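Local coordinates for secretory-abundant heat soluble protein 1 (Ramazzottius varieornatus, PDB 5XNA) that is secreted and acts as a molecular shield in water-deficient conditions, with a lipid-binding barrel of the fatty-acid-binding-protein type that here holds heptanoic acid, at residues A[6-11]-A[43-48]; A[19-24]-A[128-133]; A[108-113]-A[121-126]. One frame throughout, in Å; residues are numbered along the deposited sequence.

Contact 1. Residues A[6-11]-A[43-48]; sequences KSWMGK and HKIWKE. With MG (magnesium ion), chain E; SHV (heptanoic acid), chain O.
Gly10 and Ile45 exchange two backbone hydrogen bonds, Gly10 N to Ile45 O and Ile45 N to Gly10 O, each 2.9 Å, which makes them an antiparallel hydrogen-bonded pair where strand 10-19 of the lipocalin-like, fatty-acid-binding-protein barrel starts against strand 42-47. The backbone angles of Gly10 would jam a CB against the carbonyl oxygen of the residue before it, a strain that glycine avoids. At the far end of 43-48, His43 turns into the barrel: its NE2 binds a magnesium ion at 2.1 Å, which both carboxylate oxygens of the heptanoic acid and Tyr134 also bind, while ND1 is hydrogen-bonded to His54, a second-shell partner that probably fixes the turn of the ring. Before the strand, a type I turn from Lys6 to Met9 places the Trp8 indole beside Ile45. CG2 of Ile45 meets the edge of that ring in its plane, 3.7 Å from Trp8 CZ3, and CB of Lys6 lies over the centre of one indole face. On the other surface of the sheet Lys11 and Lys44 cross through their aliphatic parts, and their ammonium groups stay well apart. Met9 has its CG beside the backbone N (chi1 -68°) and bends at its last torsion, which carries the methyl across to strand 42-47, where Met9 CE lies 3.9 Å from CB of Lys47.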
loop_
_atom_site.group_PDB
_atom_site.type_symbol
_atom_site.label_atom_id
_atom_site.label_comp_id
_atom_site.label_asym_id
_atom_site.label_seq_id
_atom_site.Cartn_x
_atom_site.Cartn_y
_atom_site.Cartn_z
ATOM N N LYS A 6 -16.611 -12.213 8.507
ATOM C CA LYS A 6 -15.403 -11.969 7.724
ATOM C C LYS A 6 -14.353 -12.956 8.197
ATOM O O LYS A 6 -14.276 -13.244 9.394
ATOM C CB LYS A 6 -14.866 -10.536 7.899
ATOM C CG LYS A 6 -15.874 -9.429 7.702
ATOM C CD LYS A 6 -16.238 -9.256 6.247
ATOM C CE LYS A 6 -17.028 -7.982 6.041
ATOM N NZ LYS A 6 -17.248 -7.682 4.590
ATOM N N SER A 7 -13.529 -13.461 7.269
ATOM C CA SER A 7 -12.572 -14.503 7.634
ATOM C C SER A 7 -11.568 -14.011 8.668
ATOM O O SER A 7 -11.068 -14.812 9.461
ATOM C CB SER A 7 -11.829 -15.024 6.397
ATOM O OG SER A 7 -11.191 -13.965 5.703
ATOM N N TRP A 8 -11.268 -12.708 8.682
ATOM C CA TRP A 8 -10.285 -12.157 9.612
ATOM C C TRP A 8 -10.870 -11.816 10.977
ATOM O O TRP A 8 -10.103 -11.504 11.899
ATOM C CB TRP A 8 -9.618 -10.908 9.015
ATOM C CG TRP A 8 -10.520 -10.039 8.185
ATOM C CD1 TRP A 8 -10.658 -10.068 6.820
ATOM C CD2 TRP A 8 -11.383 -8.997 8.652
ATOM N NE1 TRP A 8 -11.557 -9.122 6.417
ATOM C CE2 TRP A 8 -12.021 -8.448 7.521
ATOM C CE3 TRP A 8 -11.691 -8.482 9.924
ATOM C CZ2 TRP A 8 -12.942 -7.406 7.615
ATOM C CZ3 TRP A 8 -12.595 -7.447 10.014
ATOM C CH2 TRP A 8 -13.222 -6.919 8.868
ATOM N N MET A 9 -12.186 -11.875 11.141
ATOM C CA MET A 9 -12.764 -11.707 12.470
ATOM C C MET A 9 -12.439 -12.916 13.338
ATOM O O MET A 9 -12.404 -14.051 12.859
ATOM C CB MET A 9 -14.274 -11.509 12.379
ATOM C CG MET A 9 -14.635 -10.202 11.744
ATOM S SD MET A 9 -16.370 -10.084 11.292
ATOM C CE MET A 9 -17.161 -10.026 12.889
ATOM N N GLY A 10 -12.157 -12.671 14.604
ATOM C CA GLY A 10 -11.929 -13.753 15.541
ATOM C C GLY A 10 -10.886 -13.386 16.578
ATOM O O GLY A 10 -10.427 -12.248 16.661
ATOM N N LYS A 11 -10.514 -14.388 17.372
ATOM C CA LYS A 11 -9.444 -14.273 18.361
ATOM C C LYS A 11 -8.229 -15.036 17.857
ATOM O O LYS A 11 -8.282 -16.262 17.705
ATOM C CB LYS A 11 -9.878 -14.823 19.723
ATOM C CG LYS A 11 -11.167 -14.221 20.246
ATOM C CD LYS A 11 -11.573 -14.861 21.577
ATOM C CE LYS A 11 -12.775 -14.165 22.188
ATOM N NZ LYS A 11 -13.960 -14.168 21.285
ATOM N N HIS A 43 -4.435 -10.852 18.589
ATOM C CA HIS A 43 -5.266 -9.939 17.819
ATOM C C HIS A 43 -6.697 -10.435 17.936
ATOM O O HIS A 43 -6.985 -11.581 17.580
ATOM C CB HIS A 43 -4.852 -9.886 16.340
ATOM C CG HIS A 43 -3.567 -9.163 16.088
ATOM N ND1 HIS A 43 -3.501 -7.797 15.930
ATOM C CD2 HIS A 43 -2.300 -9.618 15.951
ATOM C CE1 HIS A 43 -2.246 -7.437 15.721
ATOM N NE2 HIS A 43 -1.499 -8.526 15.723
ATOM N N LYS A 44 -7.585 -9.588 18.447
ATOM C CA LYS A 44 -9.008 -9.901 18.500
ATOM C C LYS A 44 -9.731 -8.860 17.665
ATOM O O LYS A 44 -9.564 -7.656 17.886
ATOM C CB LYS A 44 -9.527 -9.920 19.945
ATOM C CG LYS A 44 -8.846 -10.976 20.806
ATOM C CD LYS A 44 -9.357 -10.978 22.252
ATOM C CE LYS A 44 -8.531 -11.939 23.092
ATOM N NZ LYS A 44 -8.858 -11.863 24.543
ATOM N N ILE A 45 -10.494 -9.320 16.678
ATOM C CA ILE A 45 -11.207 -8.437 15.772
ATOM C C ILE A 45 -12.659 -8.875 15.734
ATOM O O ILE A 45 -12.950 -10.043 15.444
ATOM C CB ILE A 45 -10.605 -8.452 14.360
ATOM C CG1 ILE A 45 -9.112 -8.108 14.428
ATOM C CG2 ILE A 45 -11.355 -7.487 13.477
ATOM C CD1 ILE A 45 -8.339 -8.287 13.097
ATOM N N TRP A 46 -13.563 -7.951 16.022
ATOM C CA TRP A 46 -14.981 -8.272 16.036
ATOM C C TRP A 46 -15.769 -7.026 15.668
ATOM O O TRP A 46 -15.244 -5.911 15.661
ATOM C CB TRP A 46 -15.410 -8.859 17.400
ATOM C CG TRP A 46 -15.469 -7.900 18.580
ATOM C CD1 TRP A 46 -16.598 -7.336 19.123
ATOM C CD2 TRP A 46 -14.368 -7.428 19.375
ATOM N NE1 TRP A 46 -16.262 -6.542 20.192
ATOM C CE2 TRP A 46 -14.903 -6.582 20.373
ATOM C CE3 TRP A 46 -12.981 -7.630 19.334
ATOM C CZ2 TRP A 46 -14.100 -5.943 21.328
ATOM C CZ3 TRP A 46 -12.184 -6.991 20.278
ATOM C CH2 TRP A 46 -12.745 -6.158 21.263
ATOM N N LYS A 47 -17.046 -7.223 15.334
ATOM C CA LYS A 47 -17.903 -6.128 14.907
ATOM C C LYS A 47 -18.841 -5.705 16.031
ATOM O O LYS A 47 -19.346 -6.546 16.780
ATOM C CB LYS A 47 -18.716 -6.535 13.678
ATOM C CG LYS A 47 -19.427 -5.374 13.008
ATOM C CD LYS A 47 -20.059 -5.843 11.703
ATOM C CE LYS A 47 -20.647 -4.695 10.922
ATOM N NZ LYS A 47 -21.168 -5.183 9.613
ATOM N N GLU A 48 -19.066 -4.390 16.153
ATOM C CA GLU A 48 -19.994 -3.839 17.160
ATOM C C GLU A 48 -21.012 -2.948 16.458
ATOM O O GLU A 48 -20.976 -1.724 16.581
ATOM C CB GLU A 48 -19.253 -3.066 18.252
ATOM C CG GLU A 48 -18.466 -3.936 19.191
ATOM C CD GLU A 48 -19.356 -4.837 20.032
ATOM O OE1 GLU A 48 -18.806 -5.623 20.821
ATOM O OE2 GLU A 48 -20.596 -4.770 19.896
HETATM MG MG MG E . 0.555 -8.874 15.406
HETATM C C1 SHV O . 2.012 -7.237 16.347
HETATM O O1 SHV O . 1.031 -6.633 15.839
HETATM O O2 SHV O . 2.482 -8.250 15.766
HETATM C C2 SHV O . 2.621 -6.738 17.659
HETATM C C3 SHV O . 3.866 -5.898 17.373
HETATM C C4 SHV O . 3.451 -4.468 17.036
HETATM C C5 SHV O . 4.669 -3.662 16.582
HETATM C C6 SHV O . 4.298 -2.839 15.347
HETATM C C7 SHV O . 4.949 -1.459 15.405
#

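Contact 2. Residues A[19-24]-A[128-133]. With ZN (zinc ion), chain D.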
loop_
_atom_site.group_PDB
_atom_site.type_symbol
_atom_site.label_atom_id
_atom_site.label_comp_id
_atom_site.label_asym_id
_atom_site.label_seq_id
_atom_site.Cartn_x
_atom_site.Cartn_y
_atom_site.Cartn_z
ATOM N N GLU A 19 8.845 -14.159 10.480
ATOM C CA GLU A 19 9.820 -13.991 9.407
ATOM C C GLU A 19 10.227 -12.533 9.268
ATOM O O GLU A 19 9.382 -11.671 9.005
ATOM C CB GLU A 19 9.267 -14.522 8.083
ATOM C CG GLU A 19 10.288 -14.472 6.941
ATOM C CD GLU A 19 9.723 -14.995 5.648
ATOM O OE1 GLU A 19 9.564 -16.228 5.533
ATOM O OE2 GLU A 19 9.433 -14.180 4.748
ATOM N N ASN A 20 11.526 -12.275 9.421
ATOM C CA ASN A 20 12.140 -10.984 9.104
ATOM C C ASN A 20 11.582 -9.854 9.960
ATOM O O ASN A 20 11.619 -8.685 9.560
ATOM C CB ASN A 20 11.986 -10.640 7.614
ATOM C CG ASN A 20 13.037 -9.641 7.130
ATOM O OD1 ASN A 20 14.149 -9.591 7.657
ATOM N ND2 ASN A 20 12.686 -8.847 6.119
ATOM N N PHE A 21 11.073 -10.191 11.147
ATOM C CA PHE A 21 10.356 -9.199 11.940
ATOM C C PHE A 21 11.298 -8.167 12.544
ATOM O O PHE A 21 10.952 -6.985 12.621
ATOM C CB PHE A 21 9.531 -9.890 13.026
ATOM C CG PHE A 21 8.554 -8.975 13.711
ATOM C CD1 PHE A 21 7.373 -8.610 13.090
ATOM C CD2 PHE A 21 8.825 -8.483 14.979
ATOM C CE1 PHE A 21 6.469 -7.765 13.725
ATOM C CE2 PHE A 21 7.932 -7.647 15.618
ATOM C CZ PHE A 21 6.751 -7.284 14.985
ATOM N N ASP A 22 12.499 -8.575 12.964
ATOM C CA ASP A 22 13.408 -7.596 13.556
ATOM C C ASP A 22 13.920 -6.594 12.526
ATOM O O ASP A 22 14.215 -5.445 12.878
ATOM C CB ASP A 22 14.585 -8.290 14.249
ATOM C CG ASP A 22 14.164 -9.058 15.490
ATOM O OD1 ASP A 22 13.035 -8.841 15.974
ATOM O OD2 ASP A 22 14.974 -9.857 16.002
ATOM N N ALA A 23 14.037 -6.996 11.258
ATOM C CA ALA A 23 14.384 -6.028 10.220
ATOM C C ALA A 23 13.269 -5.010 10.027
ATOM O O ALA A 23 13.535 -3.835 9.751
ATOM C CB ALA A 23 14.683 -6.738 8.902
ATOM N N PHE A 24 12.010 -5.450 10.158
ATOM C CA PHE A 24 10.889 -4.519 10.072
ATOM C C PHE A 24 10.928 -3.520 11.220
ATOM O O PHE A 24 10.790 -2.310 11.011
ATOM C CB PHE A 24 9.565 -5.280 10.070
ATOM C CG PHE A 24 8.359 -4.387 10.251
ATOM C CD1 PHE A 24 7.870 -3.633 9.188
ATOM C CD2 PHE A 24 7.716 -4.300 11.485
ATOM C CE1 PHE A 24 6.762 -2.810 9.348
ATOM C CE2 PHE A 24 6.604 -3.482 11.654
ATOM C CZ PHE A 24 6.129 -2.737 10.589
ATOM N N VAL A 128 10.919 -3.060 3.219
ATOM C CA VAL A 128 11.137 -4.082 4.237
ATOM C C VAL A 128 9.816 -4.763 4.554
ATOM O O VAL A 128 8.862 -4.099 4.963
ATOM C CB VAL A 128 11.754 -3.475 5.503
ATOM C CG1 VAL A 128 12.024 -4.557 6.532
ATOM C CG2 VAL A 128 13.011 -2.707 5.158
ATOM N N THR A 129 9.767 -6.085 4.387
ATOM C CA THR A 129 8.562 -6.884 4.576
ATOM C C THR A 129 8.795 -7.893 5.691
ATOM O O THR A 129 9.804 -8.603 5.680
ATOM C CB THR A 129 8.188 -7.627 3.291
ATOM O OG1 THR A 129 7.923 -6.684 2.248
ATOM C CG2 THR A 129 6.961 -8.510 3.513
ATOM N N ALA A 130 7.864 -7.969 6.645
ATOM C CA ALA A 130 7.907 -9.015 7.657
ATOM C C ALA A 130 6.577 -9.755 7.701
ATOM O O ALA A 130 5.549 -9.280 7.216
ATOM C CB ALA A 130 8.246 -8.460 9.045
ATOM N N LYS A 131 6.613 -10.951 8.272
ATOM C CA LYS A 131 5.435 -11.788 8.348
ATOM C C LYS A 131 5.370 -12.436 9.717
ATOM O O LYS A 131 6.396 -12.708 10.348
ATOM C CB LYS A 131 5.423 -12.850 7.258
ATOM C CG LYS A 131 5.568 -12.255 5.874
ATOM C CD LYS A 131 4.697 -12.956 4.895
ATOM C CE LYS A 131 4.441 -12.076 3.701
ATOM N NZ LYS A 131 3.169 -12.441 3.043
ATOM N N ARG A 132 4.147 -12.671 10.168
ATOM C CA ARG A 132 3.922 -13.378 11.417
ATOM C C ARG A 132 2.648 -14.186 11.263
ATOM O O ARG A 132 1.691 -13.727 10.641
ATOM C CB ARG A 132 3.834 -12.389 12.572
ATOM C CG ARG A 132 3.785 -13.015 13.902
ATOM C CD ARG A 132 4.076 -11.964 14.945
ATOM N NE ARG A 132 4.453 -12.577 16.197
ATOM C CZ ARG A 132 4.326 -11.982 17.370
ATOM N NH1 ARG A 132 3.812 -10.758 17.443
ATOM N NH2 ARG A 132 4.710 -12.615 18.457
ATOM N N TRP A 133 2.638 -15.403 11.798
ATOM C CA TRP A 133 1.490 -16.276 11.640
ATOM C C TRP A 133 0.790 -16.470 12.976
ATOM O O TRP A 133 1.444 -16.661 14.008
ATOM C CB TRP A 133 1.902 -17.630 11.048
ATOM C CG TRP A 133 2.283 -17.492 9.602
ATOM C CD1 TRP A 133 1.487 -17.704 8.523
ATOM C CD2 TRP A 133 3.547 -17.050 9.090
ATOM N NE1 TRP A 133 2.188 -17.442 7.357
ATOM C CE2 TRP A 133 3.450 -17.035 7.687
ATOM C CE3 TRP A 133 4.756 -16.679 9.685
ATOM C CZ2 TRP A 133 4.515 -16.665 6.868
ATOM C CZ3 TRP A 133 5.810 -16.306 8.871
ATOM C CH2 TRP A 133 5.681 -16.306 7.478
HETATM ZN ZN ZN D . 8.238 -15.146 3.061
#
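Glu19 and Lys131 form an antiparallel hydrogen-bonded pair, Glu19 N to Lys131 O at 2.8 Å and Lys131 N to Glu19 O at 3.0 Å, after which the chain leaves the sheet at Asn20 and enters helix 21-27. Asn20, at the N-cap position but making no capping bond with its side chain, reaches back to the strand: ND2 gives a hydrogen bond to Thr129 O at 2.9 Å, the donor tilted 30° from the carbonyl plane. Its CG stands opposite the backbone N (chi1 -157°), and the amide is thereby carried toward strand 128-136, extending the polar grip beyond the Glu19-Lys131 pair, to Thr129. The Ala130 methyl is the meeting point of the helix start and the strand. Phe24 CB lies 3.6 Å from Ala130 CB, Phe21 CD1 approaches the same methyl from the first turn, and the carbonyl oxygens of Glu19 and Asn20 also border it. Farther along, CG1 of Val128 fits against the helix backbone, 3.7 Å from Phe24 CA, with Ala23 CB beside it. On the outer surface, CB of Glu19 meets the edge of the Trp133 indole, 4.0 Å from Trp133 CZ3, and the extended Glu19 chain carries OE2 to a zinc ion at 2.3 Å. Lys131 and Trp133 direct their polar ends to Glu120. Both phenylalanine rings pack against Tyr123, while Arg132 reaches Asn38, His39 and the carboxylate of the heptanoic acid. The helix that closes the barrel end is therefore attached in two ways: three hydrogen bonds set its entry point against the strand, and a small alanine lets the first turn settle close, with its aromatic side chains on the lipid side.

Contact 3. Residues A[108-113]-A[121-126]; sequences IHDEYK and KTYKVG. With ZN (zinc ion), chain C; SHV (heptanoic acid), chain O; EDO (1,2-ethanediol), chain J.
Tyr112 and Lys121, a non-hydrogen-bonded pair on the inner surface of this hairpin, run side by side in the same direction, and Lys121 CE comes within 3.5 Å of Tyr112 CZ. The axes of the strand segments approach to 4.7 Å, 168° between their directions, with backbone bonds both ways between His109 and Lys124 and between Glu111 and Thr122. The interior is tightly packed. Lys121 extends fully, its CG set across from the backbone N (chi1 -180°), and this CG rests 3.5 Å above one face of the Tyr123 ring, offset toward its rim. NZ then gives a hydrogen bond to O1 of the heptanoic acid at 3.1 Å and a weak one to Tyr112 OH. Tyr123 OH is modelled 2.4 Å from O2 of the acid, a hydrogen bond of doubtful length. Arg132 and the magnesium ion also bind the acid, and this positive surrounding would probably favour its ionised form. Replacing Lys121 by an alanine is likely to leave O1 of the acid without this ammonium donor and to open a gap between the rings of Tyr112 and Tyr123. Asp110, beyond salt-bridge distance of Lys121, accepts hydrogen bonds from 1,2-ethanediol, probably a crystallisation additive. The outer surface is looser. Glu111 and Thr122 meet through CB atoms 4.2 Å apart, and a water bound to Thr122 OG1, which Lys131 NZ also hydrogen-bonds, is weakly linked to Glu111 OE2. His109 and Lys124 diverge: His109 NE2 binds a zinc ion at 1.9 Å, shared with Glu98 and with His109 and Glu98 of the second subunit, whereas Lys124 pairs with Asp91 of that subunit. Basic and tyrosine side chains of the barrel wall gripping a carboxylate inside it recall the ligand site of fatty-acid-binding proteins.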
loop_
_atom_site.group_PDB
_atom_site.type_symbol
_atom_site.label_atom_id
_atom_site.label_comp_id
_atom_site.label_asym_id
_atom_site.label_seq_id
_atom_site.Cartn_x
_atom_site.Cartn_y
_atom_site.Cartn_z
ATOM N N ILE A 108 3.228 2.695 7.051
ATOM C CA ILE A 108 3.279 1.267 7.345
ATOM C C ILE A 108 2.071 0.605 6.707
ATOM O O ILE A 108 0.953 1.130 6.800
ATOM C CB ILE A 108 3.271 0.993 8.864
ATOM C CG1 ILE A 108 4.472 1.629 9.548
ATOM C CG2 ILE A 108 3.180 -0.505 9.136
ATOM C CD1 ILE A 108 4.359 1.655 11.050
ATOM N N HIS A 109 2.300 -0.510 6.019
ATOM C CA HIS A 109 1.224 -1.373 5.547
ATOM C C HIS A 109 1.083 -2.562 6.487
ATOM O O HIS A 109 2.073 -3.228 6.802
ATOM C CB HIS A 109 1.488 -1.883 4.125
ATOM C CG HIS A 109 1.358 -0.837 3.065
ATOM N ND1 HIS A 109 1.712 -1.065 1.752
ATOM C CD2 HIS A 109 0.904 0.437 3.117
ATOM C CE1 HIS A 109 1.498 0.030 1.042
ATOM N NE2 HIS A 109 1.014 0.961 1.848
ATOM N N ASP A 110 -0.145 -2.825 6.928
ATOM C CA ASP A 110 -0.500 -4.066 7.607
ATOM C C ASP A 110 -1.448 -4.843 6.711
ATOM O O ASP A 110 -2.312 -4.254 6.052
ATOM C CB ASP A 110 -1.218 -3.811 8.933
ATOM C CG ASP A 110 -0.359 -3.110 9.931
ATOM O OD1 ASP A 110 0.868 -3.331 9.910
ATOM O OD2 ASP A 110 -0.917 -2.341 10.741
ATOM N N GLU A 111 -1.281 -6.155 6.670
ATOM C CA GLU A 111 -2.206 -7.004 5.937
ATOM C C GLU A 111 -2.548 -8.204 6.797
ATOM O O GLU A 111 -1.675 -8.753 7.476
ATOM C CB GLU A 111 -1.618 -7.475 4.597
ATOM C CG GLU A 111 -2.595 -8.288 3.761
ATOM C CD GLU A 111 -1.969 -8.838 2.497
ATOM O OE1 GLU A 111 -1.318 -8.063 1.768
ATOM O OE2 GLU A 111 -2.129 -10.044 2.233
ATOM N N TYR A 112 -3.825 -8.589 6.780
ATOM C CA TYR A 112 -4.331 -9.748 7.516
ATOM C C TYR A 112 -4.945 -10.683 6.480
ATOM O O TYR A 112 -5.949 -10.334 5.855
ATOM C CB TYR A 112 -5.376 -9.344 8.567
ATOM C CG TYR A 112 -4.852 -8.359 9.578
ATOM C CD1 TYR A 112 -4.711 -7.015 9.255
ATOM C CD2 TYR A 112 -4.472 -8.775 10.851
ATOM C CE1 TYR A 112 -4.196 -6.104 10.174
ATOM C CE2 TYR A 112 -3.965 -7.869 11.782
ATOM C CZ TYR A 112 -3.820 -6.540 11.428
ATOM O OH TYR A 112 -3.305 -5.638 12.337
ATOM N N LYS A 113 -4.340 -11.858 6.300
ATOM C CA LYS A 113 -4.762 -12.824 5.290
ATOM C C LYS A 113 -4.978 -14.180 5.945
ATOM O O LYS A 113 -4.040 -14.755 6.509
ATOM C CB LYS A 113 -3.715 -12.931 4.175
ATOM C CG LYS A 113 -4.115 -13.897 3.066
ATOM C CD LYS A 113 -2.984 -14.105 2.078
ATOM C CE LYS A 113 -3.267 -15.287 1.162
ATOM N NZ LYS A 113 -2.029 -15.783 0.486
ATOM N N LYS A 121 -0.092 -12.335 9.020
ATOM C CA LYS A 121 -0.002 -10.881 9.065
ATOM C C LYS A 121 1.285 -10.458 8.381
ATOM O O LYS A 121 2.367 -10.945 8.727
ATOM C CB LYS A 121 -0.032 -10.335 10.496
ATOM C CG LYS A 121 0.055 -8.800 10.539
ATOM C CD LYS A 121 -0.273 -8.211 11.907
ATOM C CE LYS A 121 -0.319 -6.689 11.841
ATOM N NZ LYS A 121 -0.358 -6.029 13.185
ATOM N N THR A 122 1.170 -9.542 7.431
ATOM C CA THR A 122 2.328 -8.968 6.769
ATOM C C THR A 122 2.495 -7.518 7.205
ATOM O O THR A 122 1.520 -6.758 7.240
ATOM C CB THR A 122 2.183 -9.067 5.252
ATOM O OG1 THR A 122 1.861 -10.418 4.895
ATOM C CG2 THR A 122 3.480 -8.650 4.571
ATOM N N TYR A 123 3.725 -7.143 7.536
ATOM C CA TYR A 123 4.085 -5.788 7.933
ATOM C C TYR A 123 5.067 -5.248 6.902
ATOM O O TYR A 123 6.069 -5.904 6.606
ATOM C CB TYR A 123 4.746 -5.768 9.314
ATOM C CG TYR A 123 4.110 -6.619 10.406
ATOM C CD1 TYR A 123 4.102 -8.017 10.329
ATOM C CD2 TYR A 123 3.598 -6.030 11.552
ATOM C CE1 TYR A 123 3.553 -8.795 11.341
ATOM C CE2 TYR A 123 3.050 -6.800 12.572
ATOM C CZ TYR A 123 3.029 -8.179 12.463
ATOM O OH TYR A 123 2.483 -8.938 13.480
ATOM N N LYS A 124 4.818 -4.046 6.378
ATOM C CA LYS A 124 5.683 -3.534 5.322
ATOM C C LYS A 124 5.901 -2.041 5.475
ATOM O O LYS A 124 4.936 -1.278 5.576
ATOM C CB LYS A 124 5.097 -3.837 3.938
ATOM C CG LYS A 124 6.052 -3.593 2.784
ATOM C CD LYS A 124 5.411 -3.989 1.462
ATOM C CE LYS A 124 4.774 -5.367 1.549
ATOM N NZ LYS A 124 4.097 -5.769 0.283
ATOM N N VAL A 125 7.167 -1.622 5.464
ATOM C CA VAL A 125 7.517 -0.210 5.536
ATOM C C VAL A 125 8.597 0.007 4.490
ATOM O O VAL A 125 9.639 -0.654 4.522
ATOM C CB VAL A 125 7.959 0.220 6.948
ATOM C CG1 VAL A 125 9.149 -0.617 7.489
ATOM C CG2 VAL A 125 8.209 1.731 7.012
ATOM N N GLY A 126 8.308 0.853 3.508
ATOM C CA GLY A 126 9.169 0.921 2.336
ATOM C C GLY A 126 9.403 -0.447 1.721
ATOM O O GLY A 126 8.453 -1.156 1.373
HETATM ZN ZN ZN C . 0.288 2.613 1.140
HETATM C C1 SHV O . 2.012 -7.237 16.347
HETATM O O1 SHV O . 1.031 -6.633 15.839
HETATM O O2 SHV O . 2.482 -8.250 15.766
HETATM C C2 SHV O . 2.621 -6.738 17.659
HETATM C C3 SHV O . 3.866 -5.898 17.373
HETATM C C4 SHV O . 3.451 -4.468 17.036
HETATM C C5 SHV O . 4.669 -3.662 16.582
HETATM C C6 SHV O . 4.298 -2.839 15.347
HETATM C C7 SHV O . 4.949 -1.459 15.405
HETATM C C1 EDO J . 1.719 -0.648 13.265
HETATM O O1 EDO J . 0.352 -0.852 12.874
HETATM C C2 EDO J . 2.621 -1.599 12.486
HETATM O O2 EDO J . 2.287 -2.963 12.775
HETATM O O HOH W 1 -0.597 -11.337 5.031
#

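In the fold
All three contacts reach the same antiparallel sheet, with contacts 1 and 2 at the two ends of strand 10-19. Contacts 2 and 3 share a side of the chain's centre, 9 Å apart between centres, and join directly through adjacent strands 118-125 and 128-136. Contact 1 sits on the opposite side from contact 2, yet meets contact 3 at the ligand, where His43 CE1 is 3.5 Å from Lys121 NZ. Contact 3 lies nearest the chain's centre; its inner face hydrogen-bonds the heptanoic acid directly, whereas contact 1 reaches it through magnesium. Contact 2 combines a strand pair and an asparagine bond with apolar helix packing, and its Arg132 also reaches the acid. All mix buried and partly exposed residues; contacts 2 and 3 bind zinc outside.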